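Local coordinates for PpBBE-like 1 D396N (Physcomitrella patens subsp. patens, PDB 6EO5), which oxidises cellobiose, acting as a flavin-dependent oxidase of the berberine bridge enzyme-like family whose FAD is held bi-covalently, at residues Leu38-Arg43 and Pro325-Thr330; Tyr46-Phe51 and Val94-Met99; Thr330-Ser335 and Asp433-Leu438. All coordinates share one frame; numbering follows the deposited sequence.

From the N terminus, the loop after helix 31-36 supplies residues 38-43, which in interaction 1 meet 325-330, closing a loop of 281 residues. Nested inside that loop, interaction 2 pairs 46-51 with 94-99, closing a loop of 42 residues and holding together the small mixed sheet of the FAD-binding part. Interaction 3 follows in series: residues 330-335, which share T330 with interaction 1, meet the loop 433-438 before helix 438-442, closing a loop of 97 residues. N41 ND2 and R43 NE both bond to F331 O, joining interactions 1 and 3. Interaction 1 thus joins the flavin-binding part to the approach to strand 331-338, and interaction 3 joins that strand to the loop 433-438.

Interaction 1: Leu38-Arg43 and Pro325-Thr330; sequences LAYNLR and PFTTNT. With FAD (flavin-adenine dinucleotide), chain C.
N329 is bridged to the backbone around N41 through both of its own main-chain polar atoms, N329 N donating to Y40 O at 3.0 Å and N329 O accepting from L42 N at 2.9 Å, a single beta bridge between two otherwise irregular loops. Y40 turns its ring toward the flavin, CG lying anti to the backbone N (chi1 178°), and the FAD methyl C8M sits over the centre of one face, 3.3 Å above the ring plane. Tyrosine suits this place because it offers a broad apolar face to the methyl group and a polar end beyond it: Y40 OH lies 2.6 Å from a water, which accepts a hydrogen bond from N329 ND2. The same amide nitrogen bonds to S398. H81 stacks with the Y40 ring, and F331 meets it with the planes at about 60°.

F326 comes to Y40 rim first, its CZ 3.9 Å from Y40 CB, with Y40 N and A39 C lying in the plane of the phenyl ring at its edge. L38 runs past F326 in the opposite direction, placing L38 CD2 3.5 Å from F326 CD2. Further along, L42 crosses T328 at a slant, and one branch of the leucine, L42 CD1, lies 3.6 Å from T328 OG1. Asparagine is well suited to position 41, where OD1 accepts from R43 N in an Asx turn while ND2 bonds to the carbonyls of Y83 and F331. R43 extends the join with a bond to F331 O and a salt bridge to E84. Through Y40 the arrangement forms part of the wall of the FAD pocket beside the dimethylbenzene end of the isoalloxazine, where a loop of the flavin-binding part meets the approach to strand 331-338.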
loop_
_atom_site.group_PDB
_atom_site.type_symbol
_atom_site.label_atom_id
_atom_site.label_comp_id
_atom_site.label_asym_id
_atom_site.label_seq_id
_atom_site.Cartn_x
_atom_site.Cartn_y
_atom_site.Cartn_z
ATOM N N LEU A 38 14.029 -7.731 10.586
ATOM C CA LEU A 38 12.823 -8.339 10.049
ATOM C C LEU A 38 12.142 -7.400 9.067
ATOM O O LEU A 38 11.944 -6.218 9.353
ATOM C CB LEU A 38 11.865 -8.698 11.183
ATOM C CG LEU A 38 10.626 -9.517 10.805
ATOM C CD1 LEU A 38 10.994 -10.969 10.533
ATOM C CD2 LEU A 38 9.531 -9.402 11.876
ATOM N N ALA A 39 11.807 -7.934 7.899
ATOM C CA ALA A 39 11.102 -7.208 6.858
ATOM C C ALA A 39 10.118 -8.171 6.210
ATOM O O ALA A 39 10.296 -9.394 6.255
ATOM C CB ALA A 39 12.063 -6.632 5.803
ATOM N N TYR A 40 9.071 -7.612 5.598
ATOM C CA TYR A 40 8.081 -8.474 4.959
ATOM C C TYR A 40 8.704 -9.279 3.820
ATOM O O TYR A 40 8.514 -10.497 3.728
ATOM C CB TYR A 40 6.889 -7.658 4.459
ATOM C CG TYR A 40 5.908 -8.555 3.763
ATOM C CD1 TYR A 40 5.104 -9.430 4.497
ATOM C CD2 TYR A 40 5.812 -8.573 2.375
ATOM C CE1 TYR A 40 4.217 -10.277 3.874
ATOM C CE2 TYR A 40 4.936 -9.413 1.746
ATOM C CZ TYR A 40 4.137 -10.266 2.498
ATOM O OH TYR A 40 3.253 -11.110 1.865
ATOM N N ASN A 41 9.441 -8.620 2.934
ATOM C CA ASN A 41 10.153 -9.315 1.871
ATOM C C ASN A 41 11.554 -9.623 2.378
ATOM O O ASN A 41 12.278 -8.714 2.791
ATOM C CB ASN A 41 10.198 -8.474 0.596
ATOM C CG ASN A 41 10.460 -9.306 -0.652
ATOM O OD1 ASN A 41 10.863 -10.473 -0.578
ATOM N ND2 ASN A 41 10.238 -8.697 -1.816
ATOM N N LEU A 42 11.923 -10.900 2.388
ATOM C CA LEU A 42 13.250 -11.303 2.837
ATOM C C LEU A 42 14.236 -11.443 1.682
ATOM O O LEU A 42 15.342 -11.954 1.888
ATOM C CB LEU A 42 13.185 -12.616 3.635
ATOM C CG LEU A 42 12.339 -12.702 4.918
ATOM C CD1 LEU A 42 12.363 -14.113 5.453
ATOM C CD2 LEU A 42 12.757 -11.714 6.017
ATOM N N ARG A 43 13.871 -10.997 0.477
ATOM C CA ARG A 43 14.749 -11.219 -0.665
ATOM C C ARG A 43 16.036 -10.409 -0.545
ATOM O O ARG A 43 17.125 -10.930 -0.807
ATOM C CB ARG A 43 14.029 -10.896 -1.970
ATOM C CG ARG A 43 15.004 -10.685 -3.126
ATOM C CD ARG A 43 14.360 -10.788 -4.471
ATOM N NE ARG A 43 13.299 -9.804 -4.655
ATOM C CZ ARG A 43 13.514 -8.512 -4.884
ATOM N NH1 ARG A 43 14.752 -8.052 -4.927
ATOM N NH2 ARG A 43 12.491 -7.687 -5.055
ATOM N N PRO A 325 -0.059 -11.916 13.752
ATOM C CA PRO A 325 1.343 -12.339 13.578
ATOM C C PRO A 325 1.955 -11.764 12.306
ATOM O O PRO A 325 1.371 -11.856 11.225
ATOM C CB PRO A 325 1.244 -13.868 13.497
ATOM C CG PRO A 325 -0.092 -14.210 14.110
ATOM C CD PRO A 325 -1.000 -13.043 13.871
ATOM N N PHE A 326 3.150 -11.175 12.435
ATOM C CA PHE A 326 3.882 -10.718 11.256
ATOM C C PHE A 326 4.454 -11.919 10.510
ATOM O O PHE A 326 5.235 -12.695 11.073
ATOM C CB PHE A 326 5.004 -9.754 11.639
ATOM C CG PHE A 326 5.563 -8.984 10.469
ATOM C CD1 PHE A 326 4.971 -7.805 10.053
ATOM C CD2 PHE A 326 6.676 -9.445 9.777
ATOM C CE1 PHE A 326 5.475 -7.084 8.972
ATOM C CE2 PHE A 326 7.183 -8.730 8.702
ATOM C CZ PHE A 326 6.574 -7.545 8.300
ATOM N N THR A 327 4.072 -12.077 9.249
ATOM C CA THR A 327 4.594 -13.142 8.406
ATOM C C THR A 327 5.458 -12.541 7.310
ATOM O O THR A 327 5.351 -11.354 6.989
ATOM C CB THR A 327 3.460 -13.966 7.792
ATOM O OG1 THR A 327 2.669 -13.120 6.954
ATOM C CG2 THR A 327 2.570 -14.532 8.880
ATOM N N THR A 328 6.326 -13.374 6.740
ATOM C CA THR A 328 7.281 -12.937 5.730
ATOM C C THR A 328 7.178 -13.820 4.491
ATOM O O THR A 328 6.586 -14.899 4.518
ATOM C CB THR A 328 8.713 -12.958 6.280
ATOM O OG1 THR A 328 9.014 -14.266 6.770
ATOM C CG2 THR A 328 8.858 -11.968 7.413
ATOM N N ASN A 329 7.771 -13.343 3.400
ATOM C CA ASN A 329 7.795 -14.041 2.121
ATOM C C ASN A 329 9.087 -13.641 1.406
ATOM O O ASN A 329 9.796 -12.734 1.846
ATOM C CB ASN A 329 6.537 -13.697 1.306
ATOM C CG ASN A 329 6.352 -14.584 0.079
ATOM O OD1 ASN A 329 6.953 -15.656 -0.030
ATOM N ND2 ASN A 329 5.499 -14.141 -0.845
ATOM N N THR A 330 9.406 -14.338 0.313
ATOM C CA THR A 330 10.526 -13.965 -0.558
ATOM C C THR A 330 10.036 -13.958 -1.996
ATOM O O THR A 330 9.630 -15.005 -2.513
ATOM C CB THR A 330 11.714 -14.918 -0.416
ATOM O OG1 THR A 330 12.160 -14.901 0.941
ATOM C CG2 THR A 330 12.854 -14.479 -1.318
HETATM P PA FAD C . 7.572 0.438 4.849
HETATM O O1A FAD C . 8.487 -0.590 4.201
HETATM O O2A FAD C . 7.927 0.673 6.295
HETATM O O5B FAD C . 7.494 1.835 4.046
HETATM C C5B FAD C . 7.456 1.878 2.636
HETATM C C4B FAD C . 8.100 3.159 2.115
HETATM O O4B FAD C . 7.558 4.284 2.781
HETATM C C3B FAD C . 9.597 3.189 2.364
HETATM O O3B FAD C . 10.208 3.925 1.328
HETATM C C2B FAD C . 9.706 3.969 3.648
HETATM O O2B FAD C . 10.964 4.581 3.785
HETATM C C1B FAD C . 8.566 4.970 3.506
HETATM N N9A FAD C . 8.123 5.405 4.849
HETATM C C8A FAD C . 7.744 4.594 5.893
HETATM N N7A FAD C . 7.431 5.367 6.955
HETATM C C5A FAD C . 7.608 6.660 6.610
HETATM C C6A FAD C . 7.446 7.839 7.314
HETATM N N6A FAD C . 7.036 7.800 8.577
HETATM N N1A FAD C . 7.704 9.043 6.698
HETATM C C2A FAD C . 8.138 9.064 5.392
HETATM N N3A FAD C . 8.306 7.888 4.692
HETATM C C4A FAD C . 8.048 6.702 5.295
HETATM N N1 FAD C . -1.323 -2.014 -0.610
HETATM C C2 FAD C . -2.624 -1.529 -0.786
HETATM O O2 FAD C . -2.863 -0.424 -1.316
HETATM N N3 FAD C . -3.688 -2.297 -0.343
HETATM C C4 FAD C . -3.472 -3.521 0.254
HETATM O O4 FAD C . -4.433 -4.174 0.648
HETATM C C4X FAD C . -2.183 -4.003 0.425
HETATM N N5 FAD C . -1.975 -5.206 1.065
HETATM C C5X FAD C . -0.712 -5.533 1.521
HETATM C C6 FAD C . -0.540 -6.681 2.287
HETATM C C7 FAD C . 0.690 -7.004 2.881
HETATM C C7M FAD C . 0.832 -8.253 3.722
HETATM C C8 FAD C . 1.803 -6.187 2.589
HETATM C C8M FAD C . 3.189 -6.536 3.098
HETATM C C9 FAD C . 1.628 -5.080 1.737
HETATM C C9A FAD C . 0.375 -4.722 1.208
HETATM N N10 FAD C . 0.181 -3.651 0.325
HETATM C C10 FAD C . -1.100 -3.225 0.029
HETATM C "C1'" FAD C . 1.306 -2.762 -0.088
HETATM C "C2'" FAD C . 1.449 -1.635 0.931
HETATM O "O2'" FAD C . 0.492 -0.615 0.758
HETATM C "C3'" FAD C . 2.830 -1.037 0.795
HETATM O "O3'" FAD C . 3.735 -2.090 1.029
HETATM C "C4'" FAD C . 3.010 0.105 1.791
HETATM O "O4'" FAD C . 3.894 1.056 1.232
HETATM C "C5'" FAD C . 3.515 -0.420 3.133
HETATM O "O5'" FAD C . 3.820 0.605 4.056
HETATM P P FAD C . 4.725 0.234 5.343
HETATM O O1P FAD C . 4.804 1.430 6.262
HETATM O O2P FAD C . 4.275 -1.012 6.058
HETATM O O3P FAD C . 6.114 -0.215 4.668
HETATM O O HOH W 1 3.467 -12.249 -0.502
#

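Interaction 2: Tyr46-Phe51 and Val94-Met99; sequences YAPSAF and VLVVDM
A50 and L95, and after them F51 and V96, are paired in register between two parallel strands, 50-53 and 95-98, in the small mixed sheet of the FAD_PCMH-type binding domain. The main chains are joined by V96 N donating to A50 O at 2.9 Å, and ahead of the strand S49 N bonds to V94 O from well outside the carbonyl plane. Side chains alternate between the faces. On one, A50 is small enough for L95 to bend over it, with A50 CB 3.9 Å from L95 CD1. On the other, F51 and V96 lie side by side and point the same way, F51 CD1 coming within 3.6 Å of V96 CB. The beta-branched valine serves two partners at once: with CG1 anti to the backbone N (chi1 174°) it lies against the F51 ring, while CG2, beside the backbone N, crosses P48, 3.6 Å from P48 CG.

The next shell fixes this set. Helix 14-21 places L14 against A50 and L18 against L95, closing the leucine face with apolar groups. On the phenylalanine face Y33 meets the F51 ring and its hydroxyl bonds to P48 O. Strand 74-77 flanks 95-98 on its far side from 50-53, taking backbone bonds with L95 through V75, and its R77 packs on F51 and V96 while forming a salt bridge with D98. The side chain of V96 is about 8 Å from the bound FAD at the nearest atoms. The parallel pairing is also supported by a CA-H...O contact, F51 CA lying 3.4 Å from V96 O.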
loop_
_atom_site.group_PDB
_atom_site.type_symbol
_atom_site.label_atom_id
_atom_site.label_comp_id
_atom_site.label_asym_id
_atom_site.label_seq_id
_atom_site.Cartn_x
_atom_site.Cartn_y
_atom_site.Cartn_z
ATOM N N TYR A 46 19.204 -6.271 3.383
ATOM C CA TYR A 46 20.110 -5.150 3.553
ATOM C C TYR A 46 20.508 -5.016 5.015
ATOM O O TYR A 46 19.684 -5.195 5.915
ATOM C CB TYR A 46 19.455 -3.856 3.069
ATOM C CG TYR A 46 19.137 -3.824 1.590
ATOM C CD1 TYR A 46 20.152 -3.823 0.639
ATOM C CD2 TYR A 46 17.818 -3.751 1.146
ATOM C CE1 TYR A 46 19.854 -3.781 -0.710
ATOM C CE2 TYR A 46 17.514 -3.704 -0.196
ATOM C CZ TYR A 46 18.534 -3.728 -1.121
ATOM O OH TYR A 46 18.230 -3.677 -2.456
ATOM N N ALA A 47 21.779 -4.684 5.242
ATOM C CA ALA A 47 22.346 -4.553 6.582
ATOM C C ALA A 47 22.577 -3.086 6.909
ATOM O O ALA A 47 23.545 -2.497 6.406
ATOM C CB ALA A 47 23.659 -5.328 6.678
ATOM N N PRO A 48 21.740 -2.458 7.734
ATOM C CA PRO A 48 21.894 -1.020 8.003
ATOM C C PRO A 48 23.118 -0.743 8.865
ATOM O O PRO A 48 23.715 -1.647 9.450
ATOM C CB PRO A 48 20.596 -0.647 8.750
ATOM C CG PRO A 48 19.658 -1.787 8.550
ATOM C CD PRO A 48 20.529 -3.007 8.373
ATOM N N SER A 49 23.486 0.546 8.938
ATOM C CA SER A 49 24.448 0.992 9.948
ATOM C C SER A 49 23.877 0.806 11.345
ATOM O O SER A 49 24.550 0.299 12.248
ATOM C CB SER A 49 24.813 2.467 9.757
ATOM O OG SER A 49 25.112 2.792 8.420
ATOM N N ALA A 50 22.634 1.233 11.544
ATOM C CA ALA A 50 22.015 1.155 12.858
ATOM C C ALA A 50 20.512 1.328 12.723
ATOM O O ALA A 50 20.012 1.869 11.732
ATOM C CB ALA A 50 22.585 2.211 13.808
ATOM N N PHE A 51 19.803 0.855 13.745
ATOM C CA PHE A 51 18.393 1.144 13.949
ATOM C C PHE A 51 18.270 2.109 15.116
ATOM O O PHE A 51 18.868 1.883 16.170
ATOM C CB PHE A 51 17.600 -0.129 14.250
ATOM C CG PHE A 51 17.588 -1.129 13.130
ATOM C CD1 PHE A 51 16.587 -1.097 12.169
ATOM C CD2 PHE A 51 18.564 -2.115 13.049
ATOM C CE1 PHE A 51 16.568 -2.016 11.148
ATOM C CE2 PHE A 51 18.549 -3.047 12.025
ATOM C CZ PHE A 51 17.554 -2.999 11.072
ATOM N N VAL A 94 22.580 1.989 5.784
ATOM C CA VAL A 94 21.721 3.133 6.057
ATOM C C VAL A 94 21.388 3.166 7.545
ATOM O O VAL A 94 21.509 2.169 8.256
ATOM C CB VAL A 94 20.464 3.055 5.166
ATOM C CG1 VAL A 94 19.401 4.056 5.564
ATOM C CG2 VAL A 94 20.867 3.269 3.717
ATOM N N LEU A 95 21.018 4.343 8.044
ATOM C CA LEU A 95 20.394 4.458 9.359
ATOM C C LEU A 95 18.890 4.304 9.178
ATOM O O LEU A 95 18.248 5.143 8.531
ATOM C CB LEU A 95 20.723 5.794 10.022
ATOM C CG LEU A 95 19.983 6.096 11.333
ATOM C CD1 LEU A 95 20.373 5.106 12.426
ATOM C CD2 LEU A 95 20.201 7.537 11.786
ATOM N N VAL A 96 18.332 3.234 9.736
ATOM C CA VAL A 96 16.893 2.986 9.680
ATOM C C VAL A 96 16.246 3.649 10.883
ATOM O O VAL A 96 16.539 3.298 12.030
ATOM C CB VAL A 96 16.574 1.483 9.655
ATOM C CG1 VAL A 96 15.059 1.275 9.750
ATOM C CG2 VAL A 96 17.152 0.811 8.405
ATOM N N VAL A 97 15.353 4.595 10.624
ATOM C CA VAL A 97 14.630 5.307 11.675
ATOM C C VAL A 97 13.264 4.639 11.812
ATOM O O VAL A 97 12.284 5.033 11.179
ATOM C CB VAL A 97 14.516 6.791 11.363
ATOM C CG1 VAL A 97 13.812 7.525 12.510
ATOM C CG2 VAL A 97 15.891 7.357 11.079
ATOM N N ASP A 98 13.198 3.609 12.652
ATOM C CA ASP A 98 11.961 2.870 12.880
ATOM C C ASP A 98 11.013 3.705 13.738
ATOM O O ASP A 98 11.329 4.030 14.886
ATOM C CB ASP A 98 12.278 1.530 13.539
ATOM C CG ASP A 98 11.056 0.649 13.707
ATOM O OD1 ASP A 98 10.012 1.124 14.205
ATOM O OD2 ASP A 98 11.145 -0.538 13.343
ATOM N N MET A 99 9.845 4.038 13.188
ATOM C CA MET A 99 8.909 4.962 13.813
ATOM C C MET A 99 7.886 4.264 14.716
ATOM O O MET A 99 6.811 4.823 14.972
ATOM C CB MET A 99 8.199 5.780 12.735
ATOM C CG MET A 99 9.140 6.667 11.957
ATOM S SD MET A 99 9.839 7.965 12.998
ATOM C CE MET A 99 8.443 9.095 13.101
#

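Interaction 3: Thr330-Ser335 and Asp433-Leu438; sequences TFKAKS and DRDMPL
K332 NZ and D435 N reach OD1 of the flat D433 carboxylate from opposite faces, while K334 NZ meets its other oxygen, OD2, on the syn lone pair. The two lysine bonds are equal in length, K332 NZ to D433 OD1 and K334 NZ to D433 OD2 both 2.7 Å, and each is part of a salt bridge. The D435 N bond to D433 OD1 makes an Asx turn, set within a type I turn from D433 to M436. A water bonded to D433 OD2 and S335 N ties the carboxylate to the strand backbone as well.

Lysine suits both strand positions because its long chain can be shaped to the target. K334 bends twice (chi3 68°, chi4 67°), curling its amine back to OD2, whereas K332 bends at chi2 and crosses D433 nearly at a right angle. D435 OD2 adds only long salt bridges to both amines. Two positive charges so close probably favour the ionised form of D433. An asparagine in place of this aspartate would probably leave the two lysines without their shared negative mate and weaken the hold of the turn on the strand.

E84 takes a second bond from K332, and W416 receives K334 in a cation-pi contact. The network lies between edge strand 331-338, helix 405-420, whose I412 packs on both lysines, and helix 438-442, whose Y441 touches D433.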
loop_
_atom_site.group_PDB
_atom_site.type_symbol
_atom_site.label_atom_id
_atom_site.label_comp_id
_atom_site.label_asym_id
_atom_site.label_seq_id
_atom_site.Cartn_x
_atom_site.Cartn_y
_atom_site.Cartn_z
ATOM N N THR A 330 9.406 -14.338 0.313
ATOM C CA THR A 330 10.526 -13.965 -0.558
ATOM C C THR A 330 10.036 -13.958 -1.996
ATOM O O THR A 330 9.630 -15.005 -2.513
ATOM C CB THR A 330 11.714 -14.918 -0.416
ATOM O OG1 THR A 330 12.160 -14.901 0.941
ATOM C CG2 THR A 330 12.854 -14.479 -1.318
ATOM N N PHE A 331 10.082 -12.793 -2.644
ATOM C CA PHE A 331 9.288 -12.635 -3.853
ATOM C C PHE A 331 9.781 -11.462 -4.676
ATOM O O PHE A 331 10.477 -10.573 -4.180
ATOM C CB PHE A 331 7.793 -12.450 -3.515
ATOM C CG PHE A 331 7.483 -11.214 -2.685
ATOM C CD1 PHE A 331 7.502 -11.267 -1.299
ATOM C CD2 PHE A 331 7.129 -10.014 -3.293
ATOM C CE1 PHE A 331 7.200 -10.136 -0.533
ATOM C CE2 PHE A 331 6.821 -8.874 -2.535
ATOM C CZ PHE A 331 6.864 -8.936 -1.157
ATOM N N LYS A 332 9.401 -11.479 -5.949
ATOM C CA LYS A 332 9.437 -10.310 -6.813
ATOM C C LYS A 332 8.001 -9.957 -7.187
ATOM O O LYS A 332 7.217 -10.839 -7.555
ATOM C CB LYS A 332 10.281 -10.573 -8.059
ATOM C CG LYS A 332 10.214 -9.477 -9.107
ATOM C CD LYS A 332 10.857 -8.195 -8.623
ATOM C CE LYS A 332 10.705 -7.119 -9.672
ATOM N NZ LYS A 332 11.134 -5.799 -9.162
ATOM N N ALA A 333 7.650 -8.677 -7.064
ATOM C CA ALA A 333 6.318 -8.191 -7.401
ATOM C C ALA A 333 6.398 -7.110 -8.479
ATOM O O ALA A 333 7.346 -6.318 -8.522
ATOM C CB ALA A 333 5.601 -7.648 -6.158
ATOM N N LYS A 334 5.400 -7.096 -9.366
ATOM C CA LYS A 334 5.232 -6.037 -10.356
ATOM C C LYS A 334 3.759 -5.644 -10.395
ATOM O O LYS A 334 2.898 -6.359 -9.876
ATOM C CB LYS A 334 5.718 -6.485 -11.743
ATOM C CG LYS A 334 7.132 -7.056 -11.730
ATOM C CD LYS A 334 7.622 -7.523 -13.094
ATOM C CE LYS A 334 7.835 -6.379 -14.063
ATOM N NZ LYS A 334 8.952 -5.472 -13.664
ATOM N N SER A 335 3.453 -4.496 -10.996
ATOM C CA SER A 335 2.051 -4.095 -11.127
ATOM C C SER A 335 1.846 -3.340 -12.438
ATOM O O SER A 335 2.809 -2.952 -13.123
ATOM C CB SER A 335 1.588 -3.245 -9.933
ATOM O OG SER A 335 2.014 -1.895 -10.052
ATOM N N ASP A 433 8.433 -1.317 -7.553
ATOM C CA ASP A 433 9.120 -2.198 -8.503
ATOM C C ASP A 433 10.329 -1.450 -9.047
ATOM O O ASP A 433 10.171 -0.449 -9.754
ATOM C CB ASP A 433 8.170 -2.603 -9.634
ATOM C CG ASP A 433 8.817 -3.511 -10.693
ATOM O OD1 ASP A 433 10.045 -3.815 -10.647
ATOM O OD2 ASP A 433 8.058 -3.916 -11.598
ATOM N N ARG A 434 11.531 -1.941 -8.731
ATOM C CA ARG A 434 12.754 -1.221 -9.079
ATOM C C ARG A 434 12.983 -1.124 -10.587
ATOM O O ARG A 434 13.762 -0.271 -11.029
ATOM C CB ARG A 434 13.954 -1.888 -8.409
ATOM C CG ARG A 434 15.220 -1.069 -8.443
ATOM C CD ARG A 434 16.287 -1.722 -7.587
ATOM N NE ARG A 434 17.544 -0.982 -7.565
ATOM C CZ ARG A 434 18.444 -1.115 -6.600
ATOM N NH1 ARG A 434 18.205 -1.947 -5.599
ATOM N NH2 ARG A 434 19.578 -0.424 -6.630
ATOM N N ASP A 435 12.321 -1.963 -11.383
ATOM C CA ASP A 435 12.435 -1.934 -12.837
ATOM C C ASP A 435 11.425 -1.018 -13.510
ATOM O O ASP A 435 11.418 -0.949 -14.747
ATOM C CB ASP A 435 12.249 -3.334 -13.422
ATOM C CG ASP A 435 13.182 -4.348 -12.825
ATOM O OD1 ASP A 435 14.364 -4.012 -12.596
ATOM O OD2 ASP A 435 12.713 -5.490 -12.592
ATOM N N MET A 436 10.530 -0.359 -12.745
ATOM C CA MET A 436 9.629 0.604 -13.365
ATOM C C MET A 436 10.323 1.960 -13.457
ATOM O O MET A 436 10.953 2.394 -12.487
ATOM C CB MET A 436 8.332 0.744 -12.573
ATOM C CG MET A 436 7.409 -0.471 -12.579
ATOM S SD MET A 436 7.002 -1.018 -14.244
ATOM C CE MET A 436 6.088 0.342 -14.911
ATOM N N PRO A 437 10.268 2.636 -14.601
ATOM C CA PRO A 437 10.680 4.040 -14.634
ATOM C C PRO A 437 9.708 4.888 -13.820
ATOM O O PRO A 437 8.505 4.618 -13.786
ATOM C CB PRO A 437 10.608 4.384 -16.123
ATOM C CG PRO A 437 9.534 3.530 -16.633
ATOM C CD PRO A 437 9.684 2.216 -15.888
ATOM N N LEU A 438 10.235 5.939 -13.185
ATOM C CA LEU A 438 9.413 6.808 -12.351
ATOM C C LEU A 438 8.244 7.426 -13.116
ATOM O O LEU A 438 7.194 7.683 -12.517
ATOM C CB LEU A 438 10.273 7.904 -11.727
ATOM C CG LEU A 438 11.199 7.506 -10.571
ATOM C CD1 LEU A 438 11.758 8.747 -9.898
ATOM C CD2 LEU A 438 10.499 6.620 -9.540
HETATM O O HOH W 2 5.590 -3.058 -11.858
#